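Local structure of chitin oligosaccharide binding protein NagB2 (Paenibacillus sp. FPU-7, 7EHU) at residues W198-M202 and V252-Y257; L203-L207 and F236-L242. The protein binds short chitin oligosaccharides, N,N'-diacetylchitobiose and N,N',N''-triacetylchitotriose, probably as the extracellular solute-binding component of a sugar uptake system. All blocks are in the same frame, centred on the assembly; numbering follows the deposited sequence.

Overall arrangement
Helix 197-212 serves both contacts and runs from the sugar into the body of its lobe. Interaction 1 takes its first turn, where Trp-198 lies against one bound NAG and comes within about 4 Å of another, and packs it on residues 252-257. Interaction 2 takes the next turn, which lies on helix 230-244; there the side chain of Ala-204 is already about 11 Å from a bound NAG. The centres of the two contacts are about 13 Å apart, and they meet directly where Ile-200 CG2 packs 4.2 Å from Leu-239 CD2. Interaction 1 thus reaches the glycan pocket, while interaction 2 is the helix packing behind it.

Interaction 1. Residues W198-M202 and V252-Y257; sequences WAINM and VLGLKY. With NAG (2-acetamido-2-deoxy-beta-D-glucopyranose), chain B.
Ala-199 and Tyr-257 bring the backbones closest, their CA atoms 6.3 Å apart, where the start of helix 197-212 faces a short 3-10 turn and the loop leading into helix 257-265. Trp-198 lines the glycan pocket of a periplasmic-binding-protein-type fold, and the other residues of the contact back it. The centrepiece is an edge-to-face pair: the edge of the six-membered ring of Trp-198 is directed at the face of Tyr-257, with the planes at 55°. Trp-198 CZ2 sits over the middle of the tyrosine ring, while CH2 comes 3.5 Å from Tyr-257 CZ. The indole reaches this place with CG held between the backbone N and the carbonyl carbon (chi1 77°). Ala-199 CB and Met-202 CE approach the same tyrosine ring obliquely, the methionine chain bending at chi3 to bring CE 3.7 Å from Tyr-257 CE1. Farther from the sugar, Ile-200 CD1 touches Leu-253 CD2 at 4.2 Å, the two side chains crossing at about a right angle. Hydrogen bonds from Tyr-257 OH to Asp-274 OD1 and Trp-277 NE1 hold the far end of the ring, and one from N to Asp-196 OD2 ties down the backbone there. One indole face receives the acetamido group of NAG: the methyl C8 lies 3.6 Å from Trp-198 NE1, and N2 stands 3.5 Å from Trp-198 CE3, offset toward the rim.

Interaction 2. Residues L203-L207 and F236-L242; sequences LANSL and FKRLKDL
Leu-207 meets the backbone of the partner helix directly: its CD1 lies 3.7 Å from Leu-239 CA and 3.8 Å from Leu-239 CB, while its other methyl, CD2, rests 3.8 Å from Arg-238 CB on the aliphatic part of that side chain. Leu-239 in turn divides its methyls among the residues of helix 197-212: CD2 packs on Ala-204 CB at 3.8 Å, and CD1 lies 4.0 Å from both Leu-203 CD2 and Leu-207 CD1; CG anti to the backbone N (chi1 -179°) carries both methyls across. Leu-203 and Leu-242 point at each other tip to tip, Leu-203 CD2 standing 4.1 Å from Leu-242 CD1. At the other end, the ring of Phe-236 brings CE1 obliquely to Ala-204 CB. Two helices of the same lobe of the solute-binding fold are joined here by an apolar seam, their local axes 9.3 Å apart at closest approach and their directions 133° from each other. The small Ala-204 lies where the backbones come nearest, its CA 6.4 Å from that of Leu-239. Around the seam, helix 394-408 adds Leu-407 against Leu-239, and Leu-400 and Val-404 against Phe-236; Phe-273 of strand 271-275 touches Leu-203. Beyond the stem that Leu-207 covers, the guanidinium of Arg-238 is held by a salt bridge from NE to Asp-234 OD2 and by a cation-pi contact with Trp-170.

Interaction 1. Residues W198-M202 and V252-Y257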
loop_
_atom_site.group_PDB
_atom_site.type_symbol
_atom_site.label_atom_id
_atom_site.label_comp_id
_atom_site.label_asym_id
_atom_site.label_seq_id
_atom_site.Cartn_x
_atom_site.Cartn_y
_atom_site.Cartn_z
ATOM N N TRP A 198 4.867 -0.264 -9.386
ATOM C CA TRP A 198 3.830 0.155 -8.450
ATOM C C TRP A 198 4.318 1.301 -7.563
ATOM O O TRP A 198 3.512 2.117 -7.097
ATOM C CB TRP A 198 3.377 -1.028 -7.586
ATOM C CG TRP A 198 4.325 -1.384 -6.478
ATOM C CD1 TRP A 198 5.402 -2.226 -6.551
ATOM C CD2 TRP A 198 4.306 -0.870 -5.137
ATOM N NE1 TRP A 198 6.047 -2.263 -5.341
ATOM C CE2 TRP A 198 5.393 -1.443 -4.460
ATOM C CE3 TRP A 198 3.464 0.025 -4.446
ATOM C CZ2 TRP A 198 5.635 -1.187 -3.122
ATOM C CZ3 TRP A 198 3.725 0.285 -3.138
ATOM C CH2 TRP A 198 4.804 -0.310 -2.488
ATOM N N ALA A 199 5.624 1.371 -7.298
ATOM C CA ALA A 199 6.144 2.447 -6.453
ATOM C C ALA A 199 6.016 3.800 -7.144
ATOM O O ALA A 199 5.741 4.815 -6.488
ATOM C CB ALA A 199 7.595 2.155 -6.097
ATOM N N ILE A 200 6.227 3.833 -8.463
ATOM C CA ILE A 200 5.946 5.041 -9.235
ATOM C C ILE A 200 4.459 5.350 -9.174
ATOM O O ILE A 200 4.051 6.510 -9.054
ATOM C CB ILE A 200 6.418 4.884 -10.689
ATOM C CG1 ILE A 200 7.925 4.633 -10.785
ATOM C CG2 ILE A 200 6.060 6.135 -11.503
ATOM C CD1 ILE A 200 8.350 4.015 -12.125
ATOM N N ASN A 201 3.629 4.315 -9.262
ATOM C CA ASN A 201 2.190 4.523 -9.254
ATOM C C ASN A 201 1.666 5.099 -7.949
ATOM O O ASN A 201 0.584 5.691 -7.952
ATOM C CB ASN A 201 1.437 3.246 -9.625
ATOM C CG ASN A 201 1.476 2.964 -11.125
ATOM O OD1 ASN A 201 1.711 3.856 -11.937
ATOM N ND2 ASN A 201 1.213 1.720 -11.488
ATOM N N MET A 202 2.384 4.953 -6.837
ATOM C CA MET A 202 1.939 5.642 -5.621
ATOM C C MET A 202 1.877 7.136 -5.878
ATOM O O MET A 202 0.875 7.803 -5.601
ATOM C CB MET A 202 2.923 5.363 -4.480
ATOM C CG MET A 202 2.832 3.952 -3.915
ATOM S SD MET A 202 3.643 3.803 -2.290
ATOM C CE MET A 202 5.357 3.675 -2.836
ATOM N N VAL A 252 15.819 6.386 -10.884
ATOM C CA VAL A 252 14.576 5.724 -10.479
ATOM C C VAL A 252 14.411 4.364 -11.151
ATOM O O VAL A 252 14.004 3.390 -10.506
ATOM C CB VAL A 252 13.375 6.655 -10.739
ATOM C CG1 VAL A 252 13.345 7.140 -12.184
ATOM C CG2 VAL A 252 12.053 5.950 -10.369
ATOM N N LEU A 253 14.707 4.269 -12.451
ATOM C CA LEU A 253 14.474 3.010 -13.158
ATOM C C LEU A 253 15.581 1.989 -12.916
ATOM O O LEU A 253 15.422 0.827 -13.310
ATOM C CB LEU A 253 14.263 3.243 -14.663
ATOM C CG LEU A 253 13.085 4.143 -15.042
ATOM C CD1 LEU A 253 12.977 4.268 -16.565
ATOM C CD2 LEU A 253 11.763 3.622 -14.471
ATOM N N GLY A 254 16.660 2.376 -12.241
ATOM C CA GLY A 254 17.735 1.465 -11.904
ATOM C C GLY A 254 17.705 0.980 -10.471
ATOM O O GLY A 254 18.633 0.277 -10.048
ATOM N N LEU A 255 16.663 1.326 -9.713
ATOM C CA LEU A 255 16.594 1.016 -8.295
ATOM C C LEU A 255 15.320 0.254 -7.989
ATOM O O LEU A 255 14.257 0.568 -8.532
ATOM C CB LEU A 255 16.578 2.310 -7.485
ATOM C CG LEU A 255 17.862 3.130 -7.569
ATOM C CD1 LEU A 255 17.602 4.535 -7.009
ATOM C CD2 LEU A 255 19.010 2.477 -6.817
ATOM N N LYS A 256 15.426 -0.717 -7.092
ATOM C CA LYS A 256 14.270 -1.404 -6.534
ATOM C C LYS A 256 13.572 -0.498 -5.519
ATOM O O LYS A 256 14.163 0.446 -4.990
ATOM C CB LYS A 256 14.737 -2.672 -5.813
ATOM C CG LYS A 256 15.521 -3.678 -6.654
ATOM C CD LYS A 256 15.716 -5.016 -5.915
ATOM C CE LYS A 256 16.328 -4.860 -4.510
ATOM N NZ LYS A 256 17.202 -6.019 -4.142
ATOM N N TYR A 257 12.312 -0.834 -5.229
ATOM C CA TYR A 257 11.519 -0.085 -4.253
ATOM C C TYR A 257 12.311 0.164 -2.980
ATOM O O TYR A 257 12.384 1.296 -2.499
ATOM C CB TYR A 257 10.261 -0.902 -3.923
ATOM C CG TYR A 257 9.404 -0.375 -2.814
ATOM C CD1 TYR A 257 8.920 0.918 -2.831
ATOM C CD2 TYR A 257 9.050 -1.198 -1.760
ATOM C CE1 TYR A 257 8.108 1.387 -1.816
ATOM C CE2 TYR A 257 8.245 -0.757 -0.743
ATOM C CZ TYR A 257 7.756 0.533 -0.786
ATOM O OH TYR A 257 6.915 0.924 0.233
HETATM C C1 NAG B . 1.033 -1.939 -1.386
HETATM C C2 NAG B . 0.786 -2.438 -2.789
HETATM C C3 NAG B . 0.140 -1.348 -3.643
HETATM C C4 NAG B . -1.116 -0.817 -2.961
HETATM C C5 NAG B . -0.797 -0.371 -1.537
HETATM C C6 NAG B . -2.017 0.073 -0.758
HETATM C C7 NAG B . 2.190 -4.212 -3.728
HETATM C C8 NAG B . 3.497 -4.545 -4.395
HETATM N N2 NAG B . 2.002 -2.928 -3.416
HETATM O O3 NAG B . -0.165 -1.905 -4.916
HETATM O O4 NAG B . -1.656 0.307 -3.650
HETATM O O5 NAG B . -0.186 -1.459 -0.825
HETATM O O6 NAG B . -2.976 -0.967 -0.640
HETATM O O7 NAG B . 1.336 -5.069 -3.494
#

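Interaction 2. Residues L203-L207 and F236-L242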
loop_
_atom_site.group_PDB
_atom_site.type_symbol
_atom_site.label_atom_id
_atom_site.label_comp_id
_atom_site.label_asym_id
_atom_site.label_seq_id
_atom_site.Cartn_x
_atom_site.Cartn_y
_atom_site.Cartn_z
ATOM N N LEU A 203 2.954 7.673 -6.431
ATOM C CA LEU A 203 3.022 9.091 -6.729
ATOM C C LEU A 203 2.075 9.462 -7.852
ATOM O O LEU A 203 1.379 10.479 -7.771
ATOM C CB LEU A 203 4.462 9.450 -7.078
ATOM C CG LEU A 203 4.736 10.924 -7.355
ATOM C CD1 LEU A 203 4.315 11.811 -6.186
ATOM C CD2 LEU A 203 6.213 11.134 -7.677
ATOM N N ALA A 204 2.033 8.645 -8.903
ATOM C CA ALA A 204 1.140 8.925 -10.019
ATOM C C ALA A 204 -0.306 8.981 -9.561
ATOM O O ALA A 204 -1.067 9.850 -10.003
ATOM C CB ALA A 204 1.312 7.866 -11.106
ATOM N N ASN A 205 -0.706 8.054 -8.686
ATOM C CA ASN A 205 -2.095 7.989 -8.237
ATOM C C ASN A 205 -2.484 9.221 -7.446
ATOM O O ASN A 205 -3.528 9.829 -7.725
ATOM C CB ASN A 205 -2.389 6.542 -7.784
ATOM C CG ASN A 205 -3.757 6.261 -7.158
ATOM O OD1 ASN A 205 -3.890 5.431 -6.250
ATOM N ND2 ASN A 205 -4.737 7.105 -7.472
ATOM N N SER A 206 -1.621 9.688 -6.548
ATOM C CA SER A 206 -1.949 10.927 -5.851
ATOM C C SER A 206 -1.934 12.130 -6.784
ATOM O O SER A 206 -2.721 13.057 -6.581
ATOM C CB SER A 206 -1.087 11.126 -4.608
ATOM O OG SER A 206 -1.555 10.317 -3.543
ATOM N N LEU A 207 -1.077 12.122 -7.812
ATOM C CA LEU A 207 -1.081 13.195 -8.800
ATOM C C LEU A 207 -2.398 13.257 -9.557
ATOM O O LEU A 207 -3.001 14.326 -9.665
ATOM C CB LEU A 207 0.076 13.039 -9.775
ATOM C CG LEU A 207 1.328 13.812 -9.384
ATOM C CD1 LEU A 207 2.536 13.291 -10.165
ATOM C CD2 LEU A 207 1.136 15.288 -9.641
ATOM N N PHE A 236 -0.404 12.981 -15.343
ATOM C CA PHE A 236 0.739 12.305 -15.945
ATOM C C PHE A 236 1.705 13.296 -16.554
ATOM O O PHE A 236 2.915 13.054 -16.543
ATOM C CB PHE A 236 0.269 11.265 -16.949
ATOM C CG PHE A 236 -0.359 10.080 -16.294
ATOM C CD1 PHE A 236 0.419 9.134 -15.648
ATOM C CD2 PHE A 236 -1.730 9.938 -16.255
ATOM C CE1 PHE A 236 -0.163 8.045 -15.006
ATOM C CE2 PHE A 236 -2.303 8.851 -15.618
ATOM C CZ PHE A 236 -1.517 7.907 -14.989
ATOM N N LYS A 237 1.195 14.421 -17.069
ATOM C CA LYS A 237 2.082 15.498 -17.491
ATOM C C LYS A 237 2.927 16.008 -16.332
ATOM O O LYS A 237 4.127 16.249 -16.492
ATOM C CB LYS A 237 1.299 16.638 -18.149
ATOM C CG LYS A 237 0.737 16.232 -19.515
ATOM C CD LYS A 237 0.061 17.354 -20.293
ATOM C CE LYS A 237 0.925 18.593 -20.195
ATOM N NZ LYS A 237 0.612 19.805 -20.951
ATOM N N ARG A 238 2.326 16.197 -15.166
ATOM C CA ARG A 238 3.100 16.646 -14.015
ATOM C C ARG A 238 4.114 15.592 -13.564
ATOM O O ARG A 238 5.233 15.939 -13.168
ATOM C CB ARG A 238 2.159 17.043 -12.879
ATOM C CG ARG A 238 1.353 18.321 -13.142
ATOM C CD ARG A 238 0.237 18.476 -12.141
ATOM N NE ARG A 238 -0.756 19.470 -12.537
ATOM C CZ ARG A 238 -0.857 20.702 -12.074
ATOM N NH1 ARG A 238 -0.043 21.159 -11.132
ATOM N NH2 ARG A 238 -1.839 21.459 -12.527
ATOM N N LEU A 239 3.730 14.312 -13.571
ATOM C CA LEU A 239 4.674 13.258 -13.208
ATOM C C LEU A 239 5.891 13.305 -14.118
ATOM O O LEU A 239 7.036 13.261 -13.658
ATOM C CB LEU A 239 4.004 11.891 -13.327
ATOM C CG LEU A 239 4.845 10.663 -12.971
ATOM C CD1 LEU A 239 5.285 10.649 -11.511
ATOM C CD2 LEU A 239 4.070 9.405 -13.304
ATOM N N LYS A 240 5.652 13.395 -15.426
ATOM C CA LYS A 240 6.746 13.507 -16.378
ATOM C C LYS A 240 7.586 14.752 -16.112
ATOM O O LYS A 240 8.819 14.688 -16.149
ATOM C CB LYS A 240 6.162 13.501 -17.795
ATOM C CG LYS A 240 7.161 13.558 -18.932
ATOM C CD LYS A 240 8.207 12.462 -18.848
ATOM C CE LYS A 240 9.156 12.501 -20.038
ATOM N NZ LYS A 240 10.168 11.422 -19.934
ATOM N N ASP A 241 6.944 15.881 -15.789
ATOM C CA ASP A 241 7.704 17.103 -15.543
ATOM C C ASP A 241 8.601 16.968 -14.314
ATOM O O ASP A 241 9.714 17.498 -14.301
ATOM C CB ASP A 241 6.777 18.322 -15.417
ATOM C CG ASP A 241 7.526 19.646 -15.595
ATOM O OD1 ASP A 241 8.068 19.884 -16.707
ATOM O OD2 ASP A 241 7.582 20.447 -14.634
ATOM N N LEU A 242 8.163 16.234 -13.291
ATOM C CA LEU A 242 9.019 16.029 -12.129
ATOM C C LEU A 242 10.298 15.292 -12.510
ATOM O O LEU A 242 11.366 15.554 -11.947
ATOM C CB LEU A 242 8.279 15.206 -11.079
ATOM C CG LEU A 242 7.105 15.860 -10.354
ATOM C CD1 LEU A 242 6.429 14.842 -9.461
ATOM C CD2 LEU A 242 7.543 17.070 -9.544
#